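Side-chain contacts in Amuc_1102 (Akkermansia muciniphila, PDB 7DSZ), which is of unknown function but adopts an immunoglobulin-like fold related to archaeal type IV pilus proteins, which suggests a role in a pilus-like assembly: residues Tyr151-Glu154 / Lys160-Thr163; Ser112-Pro117 / Asp181-Ser186; Pro15-Arg20 / Gly69-Leu74. One frame throughout, in Å; residues are numbered along the deposited sequence.

Contact 1 (Tyr151-Glu154 / Lys160-Thr163)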
loop_
_atom_site.group_PDB
_atom_site.type_symbol
_atom_site.label_atom_id
_atom_site.label_comp_id
_atom_site.label_asym_id
_atom_site.label_seq_id
_atom_site.Cartn_x
_atom_site.Cartn_y
_atom_site.Cartn_z
ATOM N N TYR C 151 3.359 -12.123 -25.444
ATOM C CA TYR C 151 4.125 -11.163 -26.222
ATOM C C TYR C 151 5.603 -11.392 -25.925
ATOM O O TYR C 151 5.967 -11.677 -24.783
ATOM C CB TYR C 151 3.759 -9.707 -25.888
ATOM C CG TYR C 151 4.942 -8.793 -26.105
ATOM C CD1 TYR C 151 5.229 -8.280 -27.363
ATOM C CD2 TYR C 151 5.809 -8.479 -25.051
ATOM C CE1 TYR C 151 6.358 -7.474 -27.570
ATOM C CE2 TYR C 151 6.922 -7.685 -25.243
ATOM C CZ TYR C 151 7.201 -7.192 -26.496
ATOM O OH TYR C 151 8.314 -6.395 -26.656
ATOM N N SER C 152 6.457 -11.272 -26.943
ATOM C CA SER C 152 7.892 -11.341 -26.692
ATOM C C SER C 152 8.622 -10.410 -27.644
ATOM O O SER C 152 8.239 -10.286 -28.805
ATOM C CB SER C 152 8.444 -12.762 -26.857
ATOM O OG SER C 152 9.860 -12.757 -26.698
ATOM N N SER C 153 9.686 -9.767 -27.143
ATOM C CA SER C 153 10.548 -8.960 -27.997
ATOM C C SER C 153 11.393 -9.814 -28.937
ATOM O O SER C 153 11.969 -9.277 -29.886
ATOM C CB SER C 153 11.476 -8.070 -27.156
ATOM O OG SER C 153 12.387 -8.856 -26.401
ATOM N N GLU C 154 11.498 -11.112 -28.685
ATOM C CA GLU C 154 12.326 -12.000 -29.489
ATOM C C GLU C 154 11.446 -12.939 -30.303
ATOM O O GLU C 154 10.286 -13.203 -29.964
ATOM C CB GLU C 154 13.279 -12.819 -28.610
ATOM C CG GLU C 154 14.045 -12.001 -27.567
ATOM C CD GLU C 154 14.789 -10.820 -28.159
ATOM O OE1 GLU C 154 15.616 -11.033 -29.069
ATOM O OE2 GLU C 154 14.554 -9.670 -27.697
ATOM N N LYS C 160 10.552 -17.486 -26.108
ATOM C CA LYS C 160 10.244 -17.619 -24.687
ATOM C C LYS C 160 11.539 -17.615 -23.870
ATOM O O LYS C 160 11.848 -18.533 -23.110
ATOM C CB LYS C 160 9.421 -18.874 -24.434
ATOM C CG LYS C 160 8.039 -18.861 -25.070
ATOM C CD LYS C 160 7.252 -20.092 -24.644
ATOM C CE LYS C 160 5.936 -20.217 -25.407
ATOM N NZ LYS C 160 5.241 -21.505 -25.093
ATOM N N TRP C 161 12.285 -16.520 -24.035
ATOM C CA TRP C 161 13.602 -16.392 -23.421
ATOM C C TRP C 161 13.554 -16.485 -21.902
ATOM O O TRP C 161 14.570 -16.829 -21.290
ATOM C CB TRP C 161 14.248 -15.069 -23.850
ATOM C CG TRP C 161 13.444 -13.845 -23.436
ATOM C CD1 TRP C 161 12.528 -13.163 -24.187
ATOM C CD2 TRP C 161 13.495 -13.186 -22.167
ATOM N NE1 TRP C 161 12.007 -12.113 -23.458
ATOM C CE2 TRP C 161 12.584 -12.108 -22.214
ATOM C CE3 TRP C 161 14.220 -13.405 -20.989
ATOM C CZ2 TRP C 161 12.379 -11.248 -21.118
ATOM C CZ3 TRP C 161 14.019 -12.549 -19.907
ATOM C CH2 TRP C 161 13.108 -11.485 -19.984
ATOM N N TRP C 162 12.400 -16.204 -21.277
ATOM C CA TRP C 162 12.293 -16.291 -19.821
ATOM C C TRP C 162 12.228 -17.726 -19.314
ATOM O O TRP C 162 12.222 -17.937 -18.097
ATOM C CB TRP C 162 11.053 -15.524 -19.331
ATOM C CG TRP C 162 9.772 -15.945 -20.014
ATOM C CD1 TRP C 162 8.892 -16.906 -19.602
ATOM C CD2 TRP C 162 9.237 -15.402 -21.225
ATOM N NE1 TRP C 162 7.843 -16.999 -20.497
ATOM C CE2 TRP C 162 8.031 -16.083 -21.496
ATOM C CE3 TRP C 162 9.669 -14.411 -22.113
ATOM C CZ2 TRP C 162 7.249 -15.802 -22.617
ATOM C CZ3 TRP C 162 8.887 -14.118 -23.221
ATOM C CH2 TRP C 162 7.689 -14.819 -23.464
ATOM N N THR C 163 12.157 -18.711 -20.205
ATOM C CA THR C 163 12.153 -20.116 -19.822
ATOM C C THR C 163 13.527 -20.750 -19.993
ATOM O O THR C 163 13.704 -21.924 -19.662
ATOM C CB THR C 163 11.120 -20.893 -20.652
ATOM O OG1 THR C 163 11.531 -20.905 -22.023
ATOM C CG2 THR C 163 9.737 -20.241 -20.554
#
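Ser152, Trp161 and Trp162 carry most of the buried surface where the end of strand 146-152 meets the 3-10 turn that follows it. The serine hydroxyl lies near the planes of both indoles, at their edges: Ser152 OG is 3.7 Å from Trp161 CD1 and 3.9 Å from Trp162 CZ3. With OG anti to the backbone N (chi1 176°), the hydroxyl also accepts from the amide of Glu154, at 3.1 Å from N to OG and an N-H...O angle of 163°, which closes an ST turn; a further hydrogen bond joins it to the carbonyl of Glu159. Trp162 CH2 approaches Tyr151 O at 3.8 Å. The indoles brace each other as well, since Trp162 CE3 stands 3.5 Å above the Trp161 ring plane, toward its rim. Beyond Ser152, Glu154 brings its CG to within 3.9 Å of Trp161 CD1, while its OE2 takes the hydroxyl of Ser153. Trp162 stacks on Tyr79. No hydrogen bond crosses between 151-154 and 160-163, so van der Waals contact joins them directly, while Ser152 OG is satisfied by Glu154 N and by Glu159 of the connecting loop, and Trp161 NE1 by the carbonyl of Gln137 on strand 134-143.

Contact 2 (Ser112-Pro117 / Asp181-Ser186)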
loop_
_atom_site.group_PDB
_atom_site.type_symbol
_atom_site.label_atom_id
_atom_site.label_comp_id
_atom_site.label_asym_id
_atom_site.label_seq_id
_atom_site.Cartn_x
_atom_site.Cartn_y
_atom_site.Cartn_z
ATOM N N SER C 112 0.427 -2.447 -17.325
ATOM C CA SER C 112 1.691 -1.738 -17.158
ATOM C C SER C 112 2.472 -2.280 -15.963
ATOM O O SER C 112 1.920 -2.927 -15.068
ATOM C CB SER C 112 1.467 -0.223 -16.992
ATOM O OG SER C 112 0.721 0.066 -15.812
ATOM N N VAL C 113 3.783 -2.023 -15.993
ATOM C CA VAL C 113 4.666 -2.233 -14.844
ATOM C C VAL C 113 5.738 -1.166 -14.904
ATOM O O VAL C 113 5.952 -0.526 -15.935
ATOM C CB VAL C 113 5.345 -3.625 -14.787
ATOM C CG1 VAL C 113 4.384 -4.660 -14.269
ATOM C CG2 VAL C 113 5.930 -3.994 -16.145
ATOM N N TYR C 114 6.417 -0.949 -13.770
ATOM C CA TYR C 114 7.276 0.220 -13.623
ATOM C C TYR C 114 8.598 -0.140 -12.961
ATOM O O TYR C 114 8.666 -1.040 -12.124
ATOM C CB TYR C 114 6.600 1.319 -12.767
ATOM C CG TYR C 114 5.222 1.696 -13.298
ATOM C CD1 TYR C 114 4.134 0.848 -13.119
ATOM C CD2 TYR C 114 5.026 2.884 -14.001
ATOM C CE1 TYR C 114 2.895 1.154 -13.634
ATOM C CE2 TYR C 114 3.767 3.219 -14.511
ATOM C CZ TYR C 114 2.705 2.338 -14.322
ATOM O OH TYR C 114 1.441 2.638 -14.825
ATOM N N LEU C 115 9.636 0.627 -13.300
ATOM C CA LEU C 115 10.873 0.655 -12.527
ATOM C C LEU C 115 11.089 2.063 -11.980
ATOM O O LEU C 115 10.835 3.056 -12.670
ATOM C CB LEU C 115 12.080 0.225 -13.387
ATOM C CG LEU C 115 12.194 -1.267 -13.702
ATOM C CD1 LEU C 115 13.328 -1.474 -14.737
ATOM C CD2 LEU C 115 12.404 -2.152 -12.433
ATOM N N SER C 116 11.559 2.152 -10.732
ATOM C CA SER C 116 11.762 3.435 -10.086
ATOM C C SER C 116 12.921 4.197 -10.731
ATOM O O SER C 116 13.752 3.611 -11.432
ATOM C CB SER C 116 12.076 3.229 -8.606
ATOM O OG SER C 116 13.360 2.621 -8.490
ATOM N N PRO C 117 13.015 5.504 -10.478
ATOM C CA PRO C 117 14.192 6.245 -10.969
ATOM C C PRO C 117 15.505 5.673 -10.466
ATOM O O PRO C 117 16.482 5.637 -11.222
ATOM C CB PRO C 117 13.949 7.668 -10.455
ATOM C CG PRO C 117 12.441 7.772 -10.347
ATOM C CD PRO C 117 12.015 6.401 -9.855
ATOM N N ASP C 181 -0.231 0.711 -8.659
ATOM C CA ASP C 181 -0.635 1.124 -7.321
ATOM C C ASP C 181 0.521 1.137 -6.343
ATOM O O ASP C 181 0.345 1.602 -5.214
ATOM C CB ASP C 181 -1.761 0.219 -6.793
ATOM C CG ASP C 181 -3.096 0.504 -7.480
ATOM O OD1 ASP C 181 -3.267 1.629 -8.002
ATOM O OD2 ASP C 181 -3.973 -0.381 -7.504
ATOM N N GLU C 182 1.690 0.653 -6.759
ATOM C CA GLU C 182 2.921 0.750 -5.987
ATOM C C GLU C 182 3.816 1.902 -6.438
ATOM O O GLU C 182 5.011 1.922 -6.105
ATOM C CB GLU C 182 3.677 -0.573 -6.084
ATOM C CG GLU C 182 2.889 -1.750 -5.505
ATOM C CD GLU C 182 3.551 -3.107 -5.763
ATOM O OE1 GLU C 182 4.070 -3.358 -6.878
ATOM O OE2 GLU C 182 3.537 -3.946 -4.837
ATOM N N THR C 183 3.272 2.864 -7.170
ATOM C CA THR C 183 3.998 4.005 -7.705
ATOM C C THR C 183 3.215 5.279 -7.440
ATOM O O THR C 183 2.020 5.231 -7.124
ATOM C CB THR C 183 4.217 3.893 -9.226
ATOM O OG1 THR C 183 2.971 4.165 -9.890
ATOM C CG2 THR C 183 4.750 2.517 -9.633
ATOM N N PRO C 184 3.849 6.446 -7.600
ATOM C CA PRO C 184 3.094 7.708 -7.510
ATOM C C PRO C 184 2.100 7.908 -8.641
ATOM O O PRO C 184 1.346 8.892 -8.609
ATOM C CB PRO C 184 4.190 8.792 -7.540
ATOM C CG PRO C 184 5.442 8.107 -7.954
ATOM C CD PRO C 184 5.308 6.665 -7.607
ATOM N N PHE C 185 2.069 7.022 -9.630
ATOM C CA PHE C 185 1.083 7.121 -10.700
ATOM C C PHE C 185 -0.264 6.518 -10.317
ATOM O O PHE C 185 -1.189 6.561 -11.135
ATOM C CB PHE C 185 1.601 6.421 -11.961
ATOM C CG PHE C 185 2.901 6.982 -12.470
ATOM C CD1 PHE C 185 2.923 8.201 -13.145
ATOM C CD2 PHE C 185 4.089 6.296 -12.279
ATOM C CE1 PHE C 185 4.123 8.731 -13.623
ATOM C CE2 PHE C 185 5.292 6.815 -12.748
ATOM C CZ PHE C 185 5.315 8.029 -13.424
ATOM N N SER C 186 -0.388 5.982 -9.102
ATOM C CA SER C 186 -1.539 5.160 -8.728
ATOM C C SER C 186 -2.871 5.835 -9.049
ATOM O O SER C 186 -3.759 5.221 -9.652
ATOM C CB SER C 186 -1.470 4.823 -7.238
ATOM O OG SER C 186 -2.626 4.092 -6.843
#
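An ST turn within a type I beta turn, Thr183 to Ser186, packs against the last part of strand 109-115, where Tyr114 meets Thr183 and Phe185. All three side chains are buried, and their CB atoms point across the contact. The Thr183 methyl lies against the root of the tyrosine: Thr183 CG2 is 3.8 Å from Tyr114 CG and equally near its CB, the two side chains crossing at about a right angle. A chi1 of 74° sets Thr183 OG1 between its own N and carbonyl carbon, leaving CG2 beside the backbone N and turned to the ring. That hydroxyl accepts from the amide of Phe185 (N to OG1 3.0 Å, N-H...O angle 144°), the bond that defines the ST turn, and is also hydrogen-bonded to the carbonyl of Lys180. The beta turn itself is closed by Ser186 N to Thr183 O at 3.2 Å.

Phe185 meets the CD2-CE2 side of the same ring, with Phe185 CD2 3.8 Å from Tyr114 CE2. Their planes are only 21° apart, yet the ring centroids stand 5.6 Å from each other, so the rings are slid apart and barely overlap. At the far end Tyr114 OH shares a 2.8 Å hydrogen bond with Ser112 OG, two residues back on the strand, which ties down the far end of the ring. Trp51 of strand 50-63 meets Phe185 edge-to-face. The geometry is that of an ST turn overlapping a type I beta turn, packed by its methyl and ring on strand 109-115 of the three-stranded sheet in this immunoglobulin-like fold.

Contact 3 (Pro15-Arg20 / Gly69-Leu74)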
loop_
_atom_site.group_PDB
_atom_site.type_symbol
_atom_site.label_atom_id
_atom_site.label_comp_id
_atom_site.label_asym_id
_atom_site.label_seq_id
_atom_site.Cartn_x
_atom_site.Cartn_y
_atom_site.Cartn_z
ATOM N N PRO C 15 -18.303 -21.011 -15.631
ATOM C CA PRO C 15 -16.977 -21.642 -15.539
ATOM C C PRO C 15 -16.518 -22.263 -16.844
ATOM O O PRO C 15 -15.325 -22.568 -16.977
ATOM C CB PRO C 15 -17.171 -22.709 -14.453
ATOM C CG PRO C 15 -18.622 -23.046 -14.539
ATOM C CD PRO C 15 -19.322 -21.763 -14.877
ATOM N N ARG C 16 -17.419 -22.462 -17.799
ATOM C CA ARG C 16 -17.037 -22.924 -19.122
ATOM C C ARG C 16 -16.614 -21.788 -20.046
ATOM O O ARG C 16 -16.095 -22.059 -21.133
ATOM C CB ARG C 16 -18.193 -23.703 -19.766
ATOM C CG ARG C 16 -18.676 -24.927 -18.975
ATOM C CD ARG C 16 -17.949 -26.211 -19.380
ATOM N NE ARG C 16 -16.599 -26.289 -18.822
ATOM C CZ ARG C 16 -15.725 -27.254 -19.098
ATOM N NH1 ARG C 16 -16.053 -28.232 -19.935
ATOM N NH2 ARG C 16 -14.518 -27.240 -18.540
ATOM N N MET C 17 -16.814 -20.529 -19.647
ATOM C CA MET C 17 -16.415 -19.417 -20.506
ATOM C C MET C 17 -14.910 -19.441 -20.753
ATOM O O MET C 17 -14.115 -19.722 -19.851
ATOM C CB MET C 17 -16.828 -18.077 -19.880
ATOM C CG MET C 17 -16.423 -16.845 -20.694
ATOM S SD MET C 17 -16.857 -15.289 -19.849
ATOM C CE MET C 17 -16.064 -15.585 -18.277
ATOM N N GLN C 18 -14.522 -19.184 -21.996
ATOM C CA GLN C 18 -13.126 -19.072 -22.369
ATOM C C GLN C 18 -12.872 -17.656 -22.851
ATOM O O GLN C 18 -13.783 -16.948 -23.284
ATOM C CB GLN C 18 -12.737 -20.091 -23.448
ATOM C CG GLN C 18 -13.097 -21.519 -23.072
ATOM C CD GLN C 18 -12.658 -22.518 -24.128
ATOM O OE1 GLN C 18 -11.470 -22.773 -24.305
ATOM N NE2 GLN C 18 -13.614 -23.066 -24.846
ATOM N N VAL C 19 -11.614 -17.257 -22.794
ATOM C CA VAL C 19 -11.214 -15.875 -22.992
ATOM C C VAL C 19 -10.043 -15.841 -23.960
ATOM O O VAL C 19 -9.150 -16.694 -23.894
ATOM C CB VAL C 19 -10.849 -15.245 -21.623
ATOM C CG1 VAL C 19 -10.063 -13.984 -21.787
ATOM C CG2 VAL C 19 -12.120 -15.013 -20.803
ATOM N N ARG C 20 -10.050 -14.861 -24.857
ATOM C CA ARG C 20 -8.935 -14.588 -25.748
ATOM C C ARG C 20 -8.483 -13.146 -25.585
ATOM O O ARG C 20 -9.306 -12.223 -25.528
ATOM C CB ARG C 20 -9.308 -14.848 -27.202
ATOM C CG ARG C 20 -9.586 -16.323 -27.469
ATOM C CD ARG C 20 -8.312 -17.146 -27.309
ATOM N NE ARG C 20 -8.534 -18.579 -27.490
ATOM C CZ ARG C 20 -8.761 -19.444 -26.506
ATOM N NH1 ARG C 20 -8.802 -19.047 -25.236
ATOM N NH2 ARG C 20 -8.941 -20.726 -26.792
ATOM N N GLY C 69 -20.485 -7.967 -19.206
ATOM C CA GLY C 69 -19.536 -7.251 -20.034
ATOM C C GLY C 69 -18.115 -7.281 -19.521
ATOM O O GLY C 69 -17.248 -6.611 -20.105
ATOM N N TYR C 70 -17.856 -8.042 -18.459
ATOM C CA TYR C 70 -16.557 -8.086 -17.797
ATOM C C TYR C 70 -16.224 -9.517 -17.416
ATOM O O TYR C 70 -17.116 -10.341 -17.193
ATOM C CB TYR C 70 -16.552 -7.273 -16.501
ATOM C CG TYR C 70 -16.605 -5.783 -16.621
ATOM C CD1 TYR C 70 -17.797 -5.117 -16.900
ATOM C CD2 TYR C 70 -15.464 -5.032 -16.397
ATOM C CE1 TYR C 70 -17.832 -3.724 -16.967
ATOM C CE2 TYR C 70 -15.484 -3.654 -16.474
ATOM C CZ TYR C 70 -16.671 -3.005 -16.756
ATOM O OH TYR C 70 -16.665 -1.625 -16.829
ATOM N N ILE C 71 -14.927 -9.801 -17.296
ATOM C CA ILE C 71 -14.468 -11.047 -16.694
ATOM C C ILE C 71 -13.874 -10.736 -15.323
ATOM O O ILE C 71 -13.466 -9.604 -15.031
ATOM C CB ILE C 71 -13.451 -11.814 -17.568
ATOM C CG1 ILE C 71 -12.172 -10.993 -17.781
ATOM C CG2 ILE C 71 -14.087 -12.217 -18.916
ATOM C CD1 ILE C 71 -11.068 -11.741 -18.569
ATOM N N ASP C 72 -13.820 -11.773 -14.481
ATOM C CA ASP C 72 -13.379 -11.614 -13.095
ATOM C C ASP C 72 -11.970 -11.049 -13.001
ATOM O O ASP C 72 -11.716 -10.128 -12.215
ATOM C CB ASP C 72 -13.418 -12.955 -12.369
ATOM C CG ASP C 72 -14.805 -13.357 -11.957
ATOM O OD1 ASP C 72 -15.634 -12.465 -11.668
ATOM O OD2 ASP C 72 -15.045 -14.580 -11.905
ATOM N N ALA C 73 -11.022 -11.639 -13.737
ATOM C CA ALA C 73 -9.609 -11.305 -13.556
ATOM C C ALA C 73 -8.793 -11.829 -14.726
ATOM O O ALA C 73 -9.206 -12.746 -15.433
ATOM C CB ALA C 73 -9.042 -11.883 -12.256
ATOM N N LEU C 74 -7.609 -11.235 -14.896
ATOM C CA LEU C 74 -6.560 -11.707 -15.791
ATOM C C LEU C 74 -5.248 -11.499 -15.066
ATOM O O LEU C 74 -5.045 -10.447 -14.448
ATOM C CB LEU C 74 -6.499 -10.913 -17.102
ATOM C CG LEU C 74 -7.503 -11.125 -18.209
ATOM C CD1 LEU C 74 -7.167 -10.167 -19.336
ATOM C CD2 LEU C 74 -7.407 -12.596 -18.672
#
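Met17, just ahead of strand 18-32, sends its side chain toward Ile71. Its chain is extended through chi1 and chi2 and bends only at chi3 (53°), which brings the terminal methyl round: Met17 CE is 4.0 Å from Ile71 CG2, and the two side chains cross at a slant. Two residues on, inside the strand, Val19 makes the broader contact. Its two methyls divide the work: Val19 CG2 touches Ile71 CG2 at 3.9 Å, and Val19 CG1 lies 4.0 Å from Ile71 CD1, the side chains reaching for each other tip to tip. Val19 CG1 also comes within 4.3 Å of Leu74 CD2, past the corner the chain turns at Asp72.

Ile71 covers both partners because its CG2 faces Met17 and Val19 while CG1, placed between the backbone N and carbonyl carbon (chi1 62°), carries CD1 to the valine's methyls. Cutting this side chain back to an alanine would probably open a gap beneath Val19 and leave the Met17 methyl without this partner. Tyr143 of strand 134-143 packs against Met17, Val19, Ile71 and Leu74 alike. Asp72, at the corner, instead turns to polar partners, among them Thr12 of the same chain and Arg122 of the third subunit. No hydrogen bond links 15-20 to 69-74: the strands, belonging to different sheets, are held here by methyl contacts, purely apolar in kind.

Overall arrangement
The touching residues of contacts 2 and 3 are all buried, whereas contact 1 is only partly buried. Contact 2 is centred about 9 Å from the centre of the chain, contact 1 about 14 Å and contact 3 about 20 Å, so contact 3 is buried although peripheral. Contacts 2 and 3 both reach the three-stranded sheet (strands 109-115 and 18-32), contacts 1 and 3 the six-stranded one (146-152 and 70-83). Contact 3 joins the sheets through aliphatic methyls; contacts 1 and 2 each seat a loop against a strand with aromatic rings and an ST turn, at the strand end in contact 1 but in the loop in contact 2. Contacts 1 and 2 lie on opposite sides of the chain's centre, their centres about 23 Å apart.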